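Local coordinates for protein CG5036 (PDB 4IGU) that probably binds G-protein alpha subunits through its RGS domain, stimulating their GTPase activity and restraining GDP release, at residues 36-41 against 129-134; 52-57 against 110-115; 80-85 against 90-95. All coordinates share one frame; numbering follows the deposited sequence.

Contact 1: residues 36-41 against 129-134; sequences RKVFQN and PRFLNS
Phe-131 and Phe-39 meet as a T-shaped (edge-to-face) pair, and the contact between residues 36-41 and 129-134 is built mainly on it. The ring planes stand at 73° with centroids 5.4 Å apart. Phe-39 supplies the edge: its CD1 lies 3.7 Å above the plane of the Phe-131 ring, displaced from the centre toward the rim near CG. At the neighbouring corner of the same edge, Phe-131 CB, 3.7 Å from Phe-39 CE1, lies in the plane of the Phe-39 ring. In Phe-131 the ring carbon CG is anti to the backbone N (chi1 172°), which extends the ring from its helix toward residues 36-41. There its far rim meets Val-38, whose CG1 sits 3.8 Å from Phe-131 CE1 at the ring edge. Face and edge of one phenylalanine are thus used by successive residues of the facing helix. A serine in place of Phe-131 would probably open a gap beside Val-38 CG1 and leave the edge of Phe-39 without the aromatic face it packs on. Within the all-helical RGS domain the contact joins helix 33-45 to the C-terminal end of helix 113-132. Leu-29 of helix 26-30 touches both phenylalanines, Ile-52 of helix 50-61 packs on Phe-39, and helix 135-140 adds Phe-137 against Phe-131 and Leu-140 against Val-38.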
# COMPACT_ATOMS: atom_id res chain seq x y z
N ARG A 36 -1.06 7.39 -5.03
CA ARG A 36 -0.66 6.70 -3.81
C ARG A 36 -0.81 7.61 -2.58
O ARG A 36 -1.29 7.17 -1.52
CB ARG A 36 0.80 6.23 -3.92
CG ARG A 36 1.03 5.02 -4.81
CD ARG A 36 2.54 4.76 -5.02
NE ARG A 36 2.79 3.68 -5.98
CZ ARG A 36 3.95 3.04 -6.13
NH1 ARG A 36 4.05 2.07 -7.03
NH2 ARG A 36 5.01 3.34 -5.39
N LYS A 37 -0.40 8.87 -2.73
CA LYS A 37 -0.42 9.80 -1.60
C LYS A 37 -1.83 10.17 -1.17
O LYS A 37 -2.16 10.15 0.02
CB LYS A 37 0.36 11.06 -1.93
CG LYS A 37 1.82 10.81 -2.25
CD LYS A 37 2.57 12.13 -2.41
CE LYS A 37 3.98 11.89 -2.95
NZ LYS A 37 4.66 13.17 -3.31
N VAL A 38 -2.67 10.52 -2.14
CA VAL A 38 -4.07 10.83 -1.85
C VAL A 38 -4.75 9.60 -1.26
O VAL A 38 -5.52 9.72 -0.30
CB VAL A 38 -4.83 11.29 -3.11
CG1 VAL A 38 -6.30 11.58 -2.80
CG2 VAL A 38 -4.16 12.52 -3.70
N PHE A 39 -4.46 8.43 -1.83
CA PHE A 39 -5.03 7.18 -1.32
C PHE A 39 -4.54 6.91 0.10
O PHE A 39 -5.33 6.54 0.98
CB PHE A 39 -4.70 5.98 -2.23
CG PHE A 39 -5.44 4.72 -1.86
CD1 PHE A 39 -6.82 4.74 -1.69
CD2 PHE A 39 -4.77 3.51 -1.70
CE1 PHE A 39 -7.52 3.60 -1.36
CE2 PHE A 39 -5.47 2.34 -1.38
CZ PHE A 39 -6.84 2.39 -1.20
N GLN A 40 -3.24 7.08 0.33
CA GLN A 40 -2.68 6.94 1.68
C GLN A 40 -3.33 7.93 2.66
O GLN A 40 -3.56 7.58 3.82
CB GLN A 40 -1.16 7.12 1.68
CG GLN A 40 -0.50 6.85 3.04
CD GLN A 40 1.00 7.15 3.04
OE1 GLN A 40 1.54 7.59 4.05
NE2 GLN A 40 1.66 6.91 1.92
N ASN A 41 -3.61 9.15 2.20
CA ASN A 41 -4.29 10.12 3.06
C ASN A 41 -5.69 9.66 3.43
O ASN A 41 -6.14 9.82 4.56
CB ASN A 41 -4.36 11.51 2.40
CG ASN A 41 -3.02 12.23 2.42
OD1 ASN A 41 -2.12 11.88 3.18
ND2 ASN A 41 -2.89 13.26 1.58
N PRO A 129 -13.03 0.77 -3.13
CA PRO A 129 -14.39 1.25 -3.45
C PRO A 129 -14.82 2.44 -2.59
O PRO A 129 -15.46 3.35 -3.13
CB PRO A 129 -15.26 0.03 -3.15
CG PRO A 129 -14.37 -1.13 -3.49
CD PRO A 129 -12.98 -0.70 -3.04
N ARG A 130 -14.49 2.44 -1.30
CA ARG A 130 -14.86 3.56 -0.42
C ARG A 130 -14.10 4.85 -0.78
O ARG A 130 -14.66 5.95 -0.68
CB ARG A 130 -14.66 3.20 1.05
CG ARG A 130 -15.63 2.15 1.59
CD ARG A 130 -15.59 2.09 3.12
NE ARG A 130 -14.23 1.87 3.64
CZ ARG A 130 -13.71 0.67 3.87
NH1 ARG A 130 -14.43 -0.42 3.64
NH2 ARG A 130 -12.48 0.55 4.35
N PHE A 131 -12.84 4.72 -1.17
CA PHE A 131 -12.09 5.88 -1.66
C PHE A 131 -12.77 6.50 -2.88
O PHE A 131 -12.85 7.72 -2.99
CB PHE A 131 -10.64 5.51 -2.01
CG PHE A 131 -9.87 6.62 -2.70
CD1 PHE A 131 -9.53 7.78 -2.01
CD2 PHE A 131 -9.50 6.50 -4.03
CE1 PHE A 131 -8.83 8.80 -2.64
CE2 PHE A 131 -8.80 7.52 -4.67
CZ PHE A 131 -8.47 8.67 -3.97
N LEU A 132 -13.26 5.67 -3.80
CA LEU A 132 -13.97 6.19 -4.96
C LEU A 132 -15.27 6.91 -4.57
O LEU A 132 -15.65 7.89 -5.20
CB LEU A 132 -14.26 5.09 -5.98
CG LEU A 132 -13.02 4.44 -6.61
CD1 LEU A 132 -13.39 3.44 -7.70
CD2 LEU A 132 -12.05 5.49 -7.15
N ASN A 133 -15.93 6.43 -3.52
CA ASN A 133 -17.18 7.03 -3.06
C ASN A 133 -16.95 8.18 -2.06
O ASN A 133 -17.91 8.77 -1.55
CB ASN A 133 -18.11 5.96 -2.47
CG ASN A 133 -19.48 6.51 -2.06
OD1 ASN A 133 -20.22 7.06 -2.89
ND2 ASN A 133 -19.82 6.38 -0.78
N SER A 134 -15.69 8.52 -1.80
CA SER A 134 -15.36 9.54 -0.81
C SER A 134 -15.57 10.96 -1.36
O SER A 134 -15.45 11.20 -2.56
CB SER A 134 -13.92 9.40 -0.35
OG SER A 134 -13.03 9.66 -1.41

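Contact 2: residues 52-57 against 110-115; sequences ILFWLA and HTFDEA
The ring of Phe-54 enters the contact edge first: Ala-115 lies at its rim, near the ring plane, with the Ala-115 methyl CB 3.7 Å from Phe-54 CZ. This is helix-to-helix packing in the all-helical RGS fold, where helix 50-61 meets the start of helix 113-132. The carbonyl carbon of Ala-115 also lies in the plane of the Phe-54 ring, 3.9 Å from Phe-54 CE2, so the edge of the ring runs along both side chain and backbone of the alanine. Phe-112 approaches the same ring obliquely, its CB 4.3 Å from Phe-54 CZ, while one face of its own ring carries Thr-111 CG2, 3.9 Å above the centre. Phe-54 bridges the interval because its CG is anti to the backbone N (chi1 169°), an extended pose that carries the ring tip to a residue as small as alanine. Further residues enclose the site: Ile-119 and Val-90 pack on Phe-54, Ile-82 and Val-100 on Phe-112, and Val-96 and Leu-92 on Ala-115. Phe-112 holds the N-cap position of helix 113-132, and a type I beta turn from His-110 to Asp-113 leads the chain into that helix. Across this turn His-110 ND1 donates to Asp-113 OD2 at 2.6 Å, nearly in the imidazole plane but 25° out of the carboxylate plane, reaching the oxygen on its syn side.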
# COMPACT_ATOMS: atom_id res chain seq x y z
N ILE A 52 -1.00 0.36 3.10
CA ILE A 52 -0.23 0.84 1.96
C ILE A 52 1.25 1.05 2.31
O ILE A 52 2.14 0.85 1.47
CB ILE A 52 -0.87 2.11 1.32
CG1 ILE A 52 -0.34 2.31 -0.10
CG2 ILE A 52 -0.65 3.34 2.22
CD1 ILE A 52 -1.06 3.39 -0.89
N LEU A 53 1.53 1.44 3.55
CA LEU A 53 2.91 1.62 3.96
C LEU A 53 3.65 0.26 3.95
O LEU A 53 4.80 0.17 3.51
CB LEU A 53 2.99 2.30 5.33
CG LEU A 53 2.54 3.78 5.28
CD1 LEU A 53 2.17 4.33 6.64
CD2 LEU A 53 3.64 4.63 4.65
N PHE A 54 2.98 -0.79 4.41
CA PHE A 54 3.56 -2.14 4.33
C PHE A 54 3.78 -2.52 2.88
O PHE A 54 4.85 -3.01 2.50
CB PHE A 54 2.63 -3.16 5.01
CG PHE A 54 3.00 -4.61 4.75
CD1 PHE A 54 4.16 -5.16 5.29
CD2 PHE A 54 2.15 -5.44 4.02
CE1 PHE A 54 4.49 -6.50 5.08
CE2 PHE A 54 2.48 -6.79 3.80
CZ PHE A 54 3.64 -7.31 4.32
N TRP A 55 2.77 -2.26 2.05
CA TRP A 55 2.84 -2.61 0.63
C TRP A 55 3.99 -1.86 -0.07
O TRP A 55 4.74 -2.44 -0.86
CB TRP A 55 1.50 -2.34 -0.08
CG TRP A 55 1.48 -2.89 -1.49
CD1 TRP A 55 1.12 -4.15 -1.88
CD2 TRP A 55 1.89 -2.21 -2.69
NE1 TRP A 55 1.26 -4.29 -3.24
CE2 TRP A 55 1.73 -3.12 -3.76
CE3 TRP A 55 2.36 -0.92 -2.96
CZ2 TRP A 55 2.03 -2.77 -5.09
CZ3 TRP A 55 2.66 -0.58 -4.28
CH2 TRP A 55 2.49 -1.50 -5.32
N LEU A 56 4.15 -0.59 0.24
CA LEU A 56 5.26 0.17 -0.31
C LEU A 56 6.62 -0.34 0.21
O LEU A 56 7.62 -0.33 -0.52
CB LEU A 56 5.08 1.66 -0.00
CG LEU A 56 3.90 2.30 -0.70
CD1 LEU A 56 3.62 3.66 -0.09
CD2 LEU A 56 4.17 2.42 -2.20
N ALA A 57 6.66 -0.77 1.46
CA ALA A 57 7.91 -1.26 2.04
C ALA A 57 8.34 -2.54 1.35
O ALA A 57 9.54 -2.76 1.13
CB ALA A 57 7.77 -1.48 3.55
N HIS A 110 11.54 -11.95 -1.76
CA HIS A 110 10.19 -12.48 -1.90
C HIS A 110 9.63 -13.03 -0.60
O HIS A 110 8.57 -13.68 -0.60
CB HIS A 110 10.15 -13.57 -2.99
CG HIS A 110 10.41 -13.04 -4.37
ND1 HIS A 110 9.41 -12.51 -5.15
CD2 HIS A 110 11.55 -12.96 -5.10
CE1 HIS A 110 9.92 -12.12 -6.31
NE2 HIS A 110 11.21 -12.38 -6.30
N THR A 111 10.33 -12.77 0.51
CA THR A 111 9.88 -13.21 1.84
C THR A 111 8.42 -12.86 2.14
O THR A 111 7.66 -13.68 2.67
CB THR A 111 10.83 -12.65 2.94
OG1 THR A 111 12.05 -13.40 2.90
CG2 THR A 111 10.22 -12.77 4.32
N PHE A 112 8.02 -11.64 1.79
CA PHE A 112 6.66 -11.19 2.13
C PHE A 112 5.62 -11.32 1.02
O PHE A 112 4.50 -10.81 1.17
CB PHE A 112 6.70 -9.73 2.59
CG PHE A 112 7.64 -9.48 3.74
CD1 PHE A 112 7.24 -9.76 5.04
CD2 PHE A 112 8.92 -9.00 3.52
CE1 PHE A 112 8.11 -9.55 6.11
CE2 PHE A 112 9.79 -8.78 4.59
CZ PHE A 112 9.39 -9.06 5.88
N ASP A 113 5.97 -11.97 -0.09
CA ASP A 113 5.03 -12.03 -1.21
C ASP A 113 3.59 -12.40 -0.85
O ASP A 113 2.66 -11.71 -1.25
CB ASP A 113 5.57 -12.93 -2.33
CG ASP A 113 6.62 -12.24 -3.14
OD1 ASP A 113 7.05 -11.15 -2.70
OD2 ASP A 113 7.02 -12.77 -4.20
N GLU A 114 3.41 -13.46 -0.07
CA GLU A 114 2.07 -13.90 0.31
C GLU A 114 1.32 -12.83 1.10
O GLU A 114 0.12 -12.63 0.91
CB GLU A 114 2.13 -15.21 1.10
CG GLU A 114 2.69 -16.37 0.31
CD GLU A 114 1.65 -17.45 0.00
OE1 GLU A 114 2.05 -18.63 -0.08
OE2 GLU A 114 0.45 -17.11 -0.16
N ALA A 115 2.02 -12.15 2.01
CA ALA A 115 1.37 -11.12 2.80
C ALA A 115 1.11 -9.89 1.94
O ALA A 115 0.04 -9.26 2.04
CB ALA A 115 2.20 -10.76 4.05

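Contact 3: residues 80-85 against 90-95; sequences DYISIL and VSLDSR
Ile-82 and Leu-92 cross at about a right angle, with a single methyl of the leucine doing the touching. Leu-92 CD1 lies 4.0 Å from Ile-82 CG2 and 4.1 Å from both CG1 and CD1 of Ile-82, so it sits against the short branch and the long one at nearly equal distances. In Ile-82 the short branch CG2 is anti to the backbone N, while CG1 stands beside that nitrogen (chi1 -56°); the two branches thereby spread around the leucine methyl. Val-90 reaches the isoleucine more loosely, its CG2 4.3 Å from Ile-82 CG1. The same valine methyl, placed between its own backbone N and carbonyl carbon, comes 3.2 Å from Tyr-81 O. That carbonyl accepts the Val-90 amide at 2.8 Å, with an N-H...O angle of 157°. The bond ties the end of helix 67-81 to the chain leading into helix 94-103. Around it, Val-90 and Leu-92 pack on Ile-119 of helix 113-132, and Ile-82 packs on Val-100. The chemistry of this RGS-domain connection is thus divided: one polar bond of the main chain satisfies the Tyr-81 carbonyl at the helix end, and the packing beside it is apolar, methyl against methyl.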
# COMPACT_ATOMS: atom_id res chain seq x y z
N ASP A 80 7.80 -3.59 12.07
CA ASP A 80 6.95 -2.40 11.93
C ASP A 80 5.53 -2.72 11.51
O ASP A 80 4.61 -1.97 11.82
CB ASP A 80 7.55 -1.43 10.92
CG ASP A 80 8.78 -0.69 11.45
OD1 ASP A 80 8.99 -0.61 12.68
OD2 ASP A 80 9.55 -0.17 10.61
N TYR A 81 5.33 -3.83 10.80
CA TYR A 81 4.01 -4.13 10.21
C TYR A 81 3.35 -5.45 10.56
O TYR A 81 2.14 -5.62 10.34
CB TYR A 81 4.07 -4.02 8.70
CG TYR A 81 4.54 -2.68 8.24
CD1 TYR A 81 3.75 -1.55 8.41
CD2 TYR A 81 5.78 -2.53 7.63
CE1 TYR A 81 4.18 -0.31 7.98
CE2 TYR A 81 6.22 -1.31 7.19
CZ TYR A 81 5.41 -0.20 7.37
OH TYR A 81 5.86 1.03 6.94
N ILE A 82 4.11 -6.41 11.08
CA ILE A 82 3.57 -7.76 11.28
C ILE A 82 3.64 -8.21 12.73
O ILE A 82 2.72 -8.87 13.24
CB ILE A 82 4.29 -8.78 10.37
CG1 ILE A 82 4.18 -8.32 8.91
CG2 ILE A 82 3.71 -10.19 10.56
CD1 ILE A 82 4.84 -9.27 7.91
N SER A 83 4.72 -7.85 13.41
CA SER A 83 4.94 -8.27 14.80
C SER A 83 3.98 -7.58 15.76
O SER A 83 3.45 -6.51 15.44
CB SER A 83 6.36 -7.93 15.23
OG SER A 83 6.55 -8.22 16.60
N ILE A 84 3.78 -8.16 16.95
CA ILE A 84 3.08 -7.48 18.05
C ILE A 84 3.76 -6.17 18.45
O ILE A 84 3.13 -5.30 19.05
CB ILE A 84 2.98 -8.38 19.30
CG1 ILE A 84 4.38 -8.73 19.81
CG2 ILE A 84 2.19 -9.63 18.97
CD1 ILE A 84 4.43 -9.93 20.74
N LEU A 85 5.04 -6.03 18.13
CA LEU A 85 5.73 -4.77 18.36
C LEU A 85 5.14 -3.63 17.52
O LEU A 85 5.29 -2.46 17.86
CB LEU A 85 7.23 -4.89 18.07
CG LEU A 85 8.06 -5.72 19.06
CD1 LEU A 85 9.53 -5.52 18.74
CD2 LEU A 85 7.75 -5.30 20.48
N VAL A 90 -0.65 -5.13 10.13
CA VAL A 90 -1.52 -5.49 9.02
C VAL A 90 -2.19 -6.83 9.34
O VAL A 90 -1.64 -7.64 10.10
CB VAL A 90 -0.76 -5.59 7.68
CG1 VAL A 90 -0.24 -4.22 7.25
CG2 VAL A 90 0.40 -6.60 7.78
N SER A 91 -3.37 -7.07 8.78
CA SER A 91 -4.15 -8.26 9.11
C SER A 91 -3.75 -9.42 8.20
O SER A 91 -3.97 -9.36 6.99
CB SER A 91 -5.65 -7.99 8.96
OG SER A 91 -6.02 -6.80 9.64
N LEU A 92 -3.16 -10.46 8.78
CA LEU A 92 -2.74 -11.64 8.03
C LEU A 92 -3.31 -12.89 8.68
O LEU A 92 -3.34 -12.98 9.91
CB LEU A 92 -1.21 -11.74 7.99
CG LEU A 92 -0.41 -10.54 7.45
CD1 LEU A 92 1.08 -10.75 7.62
CD2 LEU A 92 -0.74 -10.30 5.99
N ASP A 93 -3.76 -13.85 7.88
CA ASP A 93 -4.26 -15.11 8.44
C ASP A 93 -3.10 -15.99 8.92
O ASP A 93 -1.95 -15.74 8.56
CB ASP A 93 -5.18 -15.85 7.44
CG ASP A 93 -4.47 -16.20 6.12
OD1 ASP A 93 -3.33 -16.69 6.15
OD2 ASP A 93 -5.07 -15.97 5.05
N SER A 94 -3.38 -17.00 9.73
CA SER A 94 -2.30 -17.79 10.31
C SER A 94 -1.49 -18.56 9.26
O SER A 94 -0.30 -18.78 9.44
CB SER A 94 -2.81 -18.73 11.40
OG SER A 94 -3.84 -19.57 10.92
N ARG A 95 -2.12 -18.96 8.16
CA ARG A 95 -1.37 -19.62 7.09
C ARG A 95 -0.26 -18.71 6.53
O ARG A 95 0.89 -19.14 6.36
CB ARG A 95 -2.31 -20.03 5.95
CG ARG A 95 -1.65 -20.95 4.91
CD ARG A 95 -2.53 -21.11 3.66
NE ARG A 95 -2.70 -19.83 2.97
CZ ARG A 95 -1.84 -19.31 2.09
NH1 ARG A 95 -2.10 -18.14 1.53
NH2 ARG A 95 -0.74 -19.97 1.76

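All three contacts lie within the helical RGS domain, but at different depths. Contact 2 is the most interior: each of its touching residues is buried, and its centre is about 8 Å from that of the chain. Contact 1, centred about 11 Å out, is also mainly buried; contact 3, at about 15 Å, is partly buried. Contacts 1 and 2 use opposite ends of helix 113-132 and are purely apolar and aromatic, whereas contact 3 adds a backbone hydrogen bond where the end of a helix meets a loop. The contacts also touch one another: Arg-36 packs on Leu-56 and Gln-40 on Ile-52 between contacts 1 and 2, while a Glu-114 to Arg-95 salt bridge and Leu-53 against Tyr-81 join contacts 2 and 3.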